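PDB 4IC4: oxysterol-binding protein homolog 3 from Saccharomyces cerevisiae, which carries lipids, sterols among them, in a hydrophobic pocket and transfers them between membranes in a phosphoinositide-coupled, non-vesicular manner. Local coordinates for residues Ser27-Ala39 / Lys295-Thr309. Sequence-based numbering, arbitrary orientation.
Sequences SVTRRNDIPEAAA and KYGFTKFTANLNEIT
R31 reaches with its extended side chain past E307 to the carbonyl of A303 in helix 300-305, where NE (2.7 Å) and NH2 (3.0 Å) both hold A303 O, side-on and within the guanidinium plane. One guanidinium face rests on E307 CB, while NH1 forms a salt bridge with E331 of helix 325-331. The E307 carboxylate, its chain extended with CG anti to the backbone N (chi1 177°), accepts R31 N on the syn side of OE1 at 2.9 Å, the donor tilted out of the carboxylate plane. Shortening this arginine to an alanine would probably leave A303 O without its two guanidinium donors and E331 without this ion-pair partner. Next along, N304 and N32 bond twice: N304 OD1 accepts N32 N in the carbonyl plane, on a lone pair, and N304 ND2 points nearly straight at N32 OD1 (2.9 Å, 171°), from above the plane of the N32 amide carbonyl, off its lone pairs. Farther on, I34 sets CG2 against A303 CB, and its CD1 meets the edge of the Y296 ring and also F298 CD2 (3.4 Å). A37 CB makes an off-centre CH-pi contact with Y296, 4.0 Å from the ring centroid. K295 runs its methylenes alongside I34, its NZ bonded to S290 O. Side chains bonding to backbone groups, with apolar contacts farther along, thus hold irregular segment 27-39 against helix 300-305 and the turn before it without strand pairing.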
loop_
_atom_site.group_PDB
_atom_site.type_symbol
_atom_site.label_atom_id
_atom_site.label_comp_id
_atom_site.label_asym_id
_atom_site.label_seq_id
_atom_site.Cartn_x
_atom_site.Cartn_y
_atom_site.Cartn_z
ATOM N N SER A 27 -5.506 -20.653 12.077
ATOM C CA SER A 27 -6.267 -19.598 11.419
ATOM C C SER A 27 -6.939 -18.684 12.436
ATOM O O SER A 27 -6.924 -18.955 13.637
ATOM C CB SER A 27 -7.333 -20.210 10.513
ATOM O OG SER A 27 -8.255 -20.970 11.275
ATOM N N VAL A 28 -7.529 -17.597 11.946
ATOM C CA VAL A 28 -8.214 -16.652 12.817
ATOM C C VAL A 28 -9.433 -16.043 12.136
ATOM O O VAL A 28 -9.454 -15.846 10.920
ATOM C CB VAL A 28 -7.282 -15.497 13.256
ATOM C CG1 VAL A 28 -6.078 -16.048 13.997
ATOM C CG2 VAL A 28 -6.847 -14.690 12.048
ATOM N N THR A 29 -10.448 -15.754 12.938
ATOM C CA THR A 29 -11.673 -15.145 12.443
ATOM C C THR A 29 -11.411 -13.649 12.340
ATOM O O THR A 29 -10.976 -13.027 13.309
ATOM C CB THR A 29 -12.842 -15.369 13.419
ATOM O OG1 THR A 29 -13.039 -16.776 13.611
ATOM C CG2 THR A 29 -14.121 -14.754 12.873
ATOM N N ARG A 30 -11.661 -13.076 11.168
ATOM C CA ARG A 30 -11.449 -11.647 10.974
ATOM C C ARG A 30 -12.791 -10.938 10.821
ATOM O O ARG A 30 -13.789 -11.546 10.413
ATOM C CB ARG A 30 -10.547 -11.409 9.760
ATOM C CG ARG A 30 -9.151 -12.002 9.953
ATOM C CD ARG A 30 -8.252 -11.798 8.740
ATOM N NE ARG A 30 -6.984 -12.500 8.910
ATOM C CZ ARG A 30 -6.001 -12.097 9.709
ATOM N NH1 ARG A 30 -6.125 -10.979 10.417
ATOM N NH2 ARG A 30 -4.903 -12.833 9.820
ATOM N N ARG A 31 -12.821 -9.653 11.153
ATOM C CA ARG A 31 -14.066 -8.896 11.088
ATOM C C ARG A 31 -14.638 -8.719 9.686
ATOM O O ARG A 31 -15.856 -8.718 9.518
ATOM C CB ARG A 31 -13.901 -7.535 11.783
ATOM C CG ARG A 31 -12.807 -6.633 11.227
ATOM C CD ARG A 31 -12.581 -5.442 12.149
ATOM N NE ARG A 31 -11.683 -4.463 11.549
ATOM C CZ ARG A 31 -11.336 -3.312 12.116
ATOM N NH1 ARG A 31 -11.803 -2.992 13.316
ATOM N NH2 ARG A 31 -10.548 -2.467 11.470
ATOM N N ASN A 32 -13.771 -8.577 8.688
ATOM C CA ASN A 32 -14.208 -8.416 7.300
ATOM C C ASN A 32 -15.228 -7.293 7.155
ATOM O O ASN A 32 -16.085 -7.331 6.268
ATOM C CB ASN A 32 -14.827 -9.721 6.789
ATOM C CG ASN A 32 -13.848 -10.876 6.810
ATOM O OD1 ASN A 32 -12.750 -10.780 6.266
ATOM N ND2 ASN A 32 -14.244 -11.979 7.436
ATOM N N ASP A 33 -15.127 -6.292 8.020
ATOM C CA ASP A 33 -16.072 -5.186 7.999
ATOM C C ASP A 33 -15.587 -4.095 8.943
ATOM O O ASP A 33 -14.717 -4.331 9.790
ATOM C CB ASP A 33 -17.450 -5.710 8.436
ATOM C CG ASP A 33 -18.553 -4.678 8.289
ATOM O OD1 ASP A 33 -18.569 -3.950 7.280
ATOM O OD2 ASP A 33 -19.419 -4.611 9.187
ATOM N N ILE A 34 -16.138 -2.897 8.779
ATOM C CA ILE A 34 -15.800 -1.759 9.626
ATOM C C ILE A 34 -17.045 -0.920 9.833
ATOM O O ILE A 34 -18.010 -1.021 9.067
ATOM C CB ILE A 34 -14.741 -0.821 8.996
ATOM C CG1 ILE A 34 -15.184 -0.404 7.588
ATOM C CG2 ILE A 34 -13.379 -1.479 9.018
ATOM C CD1 ILE A 34 -14.459 0.818 7.064
ATOM N N PRO A 35 -17.045 -0.082 10.875
ATOM C CA PRO A 35 -18.212 0.768 11.127
ATOM C C PRO A 35 -18.351 1.760 9.975
ATOM O O PRO A 35 -17.364 2.116 9.330
ATOM C CB PRO A 35 -17.853 1.463 12.438
ATOM C CG PRO A 35 -16.987 0.451 13.132
ATOM C CD PRO A 35 -16.105 -0.037 12.008
ATOM N N GLU A 36 -19.571 2.207 9.704
ATOM C CA GLU A 36 -19.777 3.163 8.630
ATOM C C GLU A 36 -19.047 4.460 8.963
ATOM O O GLU A 36 -18.840 4.775 10.137
ATOM C CB GLU A 36 -21.272 3.435 8.441
ATOM C CG GLU A 36 -22.040 2.256 7.870
ATOM C CD GLU A 36 -23.537 2.495 7.847
ATOM O OE1 GLU A 36 -23.965 3.547 7.330
ATOM O OE2 GLU A 36 -24.284 1.627 8.343
ATOM N N ALA A 37 -18.645 5.197 7.931
ATOM C CA ALA A 37 -17.951 6.466 8.128
ATOM C C ALA A 37 -18.842 7.344 9.003
ATOM O O ALA A 37 -20.053 7.387 8.808
ATOM C CB ALA A 37 -17.699 7.137 6.786
ATOM N N ALA A 38 -18.242 8.035 9.966
ATOM C CA ALA A 38 -19.004 8.887 10.874
ATOM C C ALA A 38 -19.095 10.351 10.447
ATOM O O ALA A 38 -19.762 11.146 11.109
ATOM C CB ALA A 38 -18.416 8.796 12.274
ATOM N N ALA A 39 -18.433 10.711 9.351
ATOM C CA ALA A 39 -18.470 12.093 8.874
ATOM C C ALA A 39 -18.457 12.186 7.352
ATOM O O ALA A 39 -18.005 11.270 6.666
ATOM C CB ALA A 39 -17.292 12.873 9.449
ATOM N N LYS A 295 -18.682 2.889 3.718
ATOM C CA LYS A 295 -17.490 2.440 4.423
ATOM C C LYS A 295 -16.180 2.685 3.673
ATOM O O LYS A 295 -15.332 1.791 3.579
ATOM C CB LYS A 295 -17.631 0.955 4.763
ATOM C CG LYS A 295 -18.865 0.630 5.594
ATOM C CD LYS A 295 -19.005 -0.867 5.826
ATOM C CE LYS A 295 -20.322 -1.194 6.514
ATOM N NZ LYS A 295 -21.480 -0.714 5.717
ATOM N N TYR A 296 -16.030 3.890 3.130
ATOM C CA TYR A 296 -14.812 4.290 2.427
ATOM C C TYR A 296 -14.454 3.461 1.195
ATOM O O TYR A 296 -13.360 3.608 0.655
ATOM C CB TYR A 296 -13.624 4.244 3.397
ATOM C CG TYR A 296 -13.815 5.042 4.666
ATOM C CD1 TYR A 296 -13.624 6.423 4.675
ATOM C CD2 TYR A 296 -14.194 4.419 5.851
ATOM C CE1 TYR A 296 -13.804 7.168 5.834
ATOM C CE2 TYR A 296 -14.384 5.157 7.024
ATOM C CZ TYR A 296 -14.184 6.529 7.002
ATOM O OH TYR A 296 -14.359 7.272 8.146
ATOM N N GLY A 297 -15.361 2.599 0.749
ATOM C CA GLY A 297 -15.066 1.775 -0.413
ATOM C C GLY A 297 -14.024 0.708 -0.116
ATOM O O GLY A 297 -13.407 0.157 -1.025
ATOM N N PHE A 298 -13.842 0.417 1.168
ATOM C CA PHE A 298 -12.873 -0.579 1.634
ATOM C C PHE A 298 -13.108 -1.991 1.109
ATOM O O PHE A 298 -14.251 -2.407 0.904
ATOM C CB PHE A 298 -12.926 -0.692 3.163
ATOM C CG PHE A 298 -12.027 0.261 3.904
ATOM C CD1 PHE A 298 -11.524 1.415 3.309
ATOM C CD2 PHE A 298 -11.729 0.012 5.243
ATOM C CE1 PHE A 298 -10.740 2.308 4.044
ATOM C CE2 PHE A 298 -10.952 0.894 5.979
ATOM C CZ PHE A 298 -10.457 2.041 5.381
ATOM N N THR A 299 -12.021 -2.732 0.911
ATOM C CA THR A 299 -12.133 -4.135 0.529
ATOM C C THR A 299 -12.179 -4.850 1.879
ATOM O O THR A 299 -11.945 -4.231 2.925
ATOM C CB THR A 299 -10.892 -4.675 -0.233
ATOM O OG1 THR A 299 -9.781 -4.802 0.667
ATOM C CG2 THR A 299 -10.519 -3.754 -1.382
ATOM N N LYS A 300 -12.490 -6.138 1.877
ATOM C CA LYS A 300 -12.500 -6.870 3.131
ATOM C C LYS A 300 -11.086 -6.853 3.701
ATOM O O LYS A 300 -10.900 -6.753 4.910
ATOM C CB LYS A 300 -12.979 -8.307 2.922
ATOM C CG LYS A 300 -14.476 -8.396 2.720
ATOM C CD LYS A 300 -14.943 -9.829 2.549
ATOM C CE LYS A 300 -16.453 -9.882 2.383
ATOM N NZ LYS A 300 -16.935 -11.278 2.197
ATOM N N PHE A 301 -10.091 -6.927 2.820
ATOM C CA PHE A 301 -8.694 -6.915 3.250
ATOM C C PHE A 301 -8.386 -5.583 3.945
ATOM O O PHE A 301 -7.739 -5.556 4.993
ATOM C CB PHE A 301 -7.768 -7.109 2.041
ATOM C CG PHE A 301 -6.324 -7.360 2.403
ATOM C CD1 PHE A 301 -5.903 -8.617 2.828
ATOM C CD2 PHE A 301 -5.380 -6.343 2.297
ATOM C CE1 PHE A 301 -4.565 -8.861 3.139
ATOM C CE2 PHE A 301 -4.032 -6.582 2.606
ATOM C CZ PHE A 301 -3.630 -7.840 3.024
ATOM N N THR A 302 -8.856 -4.480 3.368
ATOM C CA THR A 302 -8.617 -3.170 3.970
ATOM C C THR A 302 -9.233 -3.112 5.364
ATOM O O THR A 302 -8.616 -2.631 6.313
ATOM C CB THR A 302 -9.257 -2.030 3.155
ATOM O OG1 THR A 302 -9.041 -2.250 1.757
ATOM C CG2 THR A 302 -8.646 -0.687 3.560
ATOM N N ALA A 303 -10.466 -3.599 5.473
ATOM C CA ALA A 303 -11.187 -3.592 6.738
ATOM C C ALA A 303 -10.505 -4.414 7.820
ATOM O O ALA A 303 -10.710 -4.177 9.013
ATOM C CB ALA A 303 -12.612 -4.093 6.518
ATOM N N ASN A 304 -9.688 -5.377 7.404
ATOM C CA ASN A 304 -8.991 -6.242 8.343
ATOM C C ASN A 304 -7.625 -5.739 8.784
ATOM O O ASN A 304 -7.059 -6.248 9.749
ATOM C CB ASN A 304 -8.852 -7.645 7.746
ATOM C CG ASN A 304 -10.173 -8.382 7.704
ATOM O OD1 ASN A 304 -11.041 -8.149 8.547
ATOM N ND2 ASN A 304 -10.328 -9.287 6.744
ATOM N N LEU A 305 -7.108 -4.732 8.088
ATOM C CA LEU A 305 -5.792 -4.180 8.398
ATOM C C LEU A 305 -5.625 -3.663 9.822
ATOM O O LEU A 305 -4.613 -3.930 10.477
ATOM C CB LEU A 305 -5.467 -3.043 7.421
ATOM C CG LEU A 305 -5.186 -3.417 5.963
ATOM C CD1 LEU A 305 -5.219 -2.157 5.114
ATOM C CD2 LEU A 305 -3.839 -4.125 5.850
ATOM N N ASN A 306 -6.619 -2.924 10.304
ATOM C CA ASN A 306 -6.529 -2.326 11.630
ATOM C C ASN A 306 -7.145 -3.140 12.755
ATOM O O ASN A 306 -7.355 -2.617 13.851
ATOM C CB ASN A 306 -7.164 -0.930 11.615
ATOM C CG ASN A 306 -6.565 -0.003 12.659
ATOM O OD1 ASN A 306 -7.272 0.797 13.282
ATOM N ND2 ASN A 306 -5.253 -0.091 12.844
ATOM N N GLU A 307 -7.424 -4.415 12.505
ATOM C CA GLU A 307 -8.001 -5.254 13.551
ATOM C C GLU A 307 -6.935 -5.960 14.379
ATOM O O GLU A 307 -5.915 -6.416 13.856
ATOM C CB GLU A 307 -8.934 -6.314 12.953
ATOM C CG GLU A 307 -9.508 -7.260 14.015
ATOM C CD GLU A 307 -10.453 -8.313 13.460
ATOM O OE1 GLU A 307 -10.262 -8.764 12.314
ATOM O OE2 GLU A 307 -11.387 -8.706 14.191
ATOM N N ILE A 308 -7.178 -6.032 15.685
ATOM C CA ILE A 308 -6.282 -6.727 16.594
ATOM C C ILE A 308 -6.946 -8.077 16.860
ATOM O O ILE A 308 -8.038 -8.135 17.428
ATOM C CB ILE A 308 -6.117 -5.965 17.930
ATOM C CG1 ILE A 308 -5.397 -4.637 17.688
ATOM C CG2 ILE A 308 -5.333 -6.816 18.923
ATOM C CD1 ILE A 308 -5.276 -3.774 18.927
ATOM N N THR A 309 -6.304 -9.153 16.419
ATOM C CA THR A 309 -6.833 -10.495 16.629
ATOM C C THR A 309 -5.904 -11.223 17.592
ATOM O O THR A 309 -4.962 -10.631 18.120
ATOM C CB THR A 309 -6.880 -11.310 15.318
ATOM O OG1 THR A 309 -5.543 -11.581 14.880
ATOM C CG2 THR A 309 -7.632 -10.547 14.230
HETATM O O HOH W 1 -12.826 -10.970 14.198
HETATM O O HOH W 2 -8.098 -8.891 10.642
HETATM O O HOH W 3 -5.158 -8.691 12.428
HETATM O O HOH W 4 -8.841 -1.769 8.972
HETATM O O HOH W 5 -15.687 9.598 8.439
#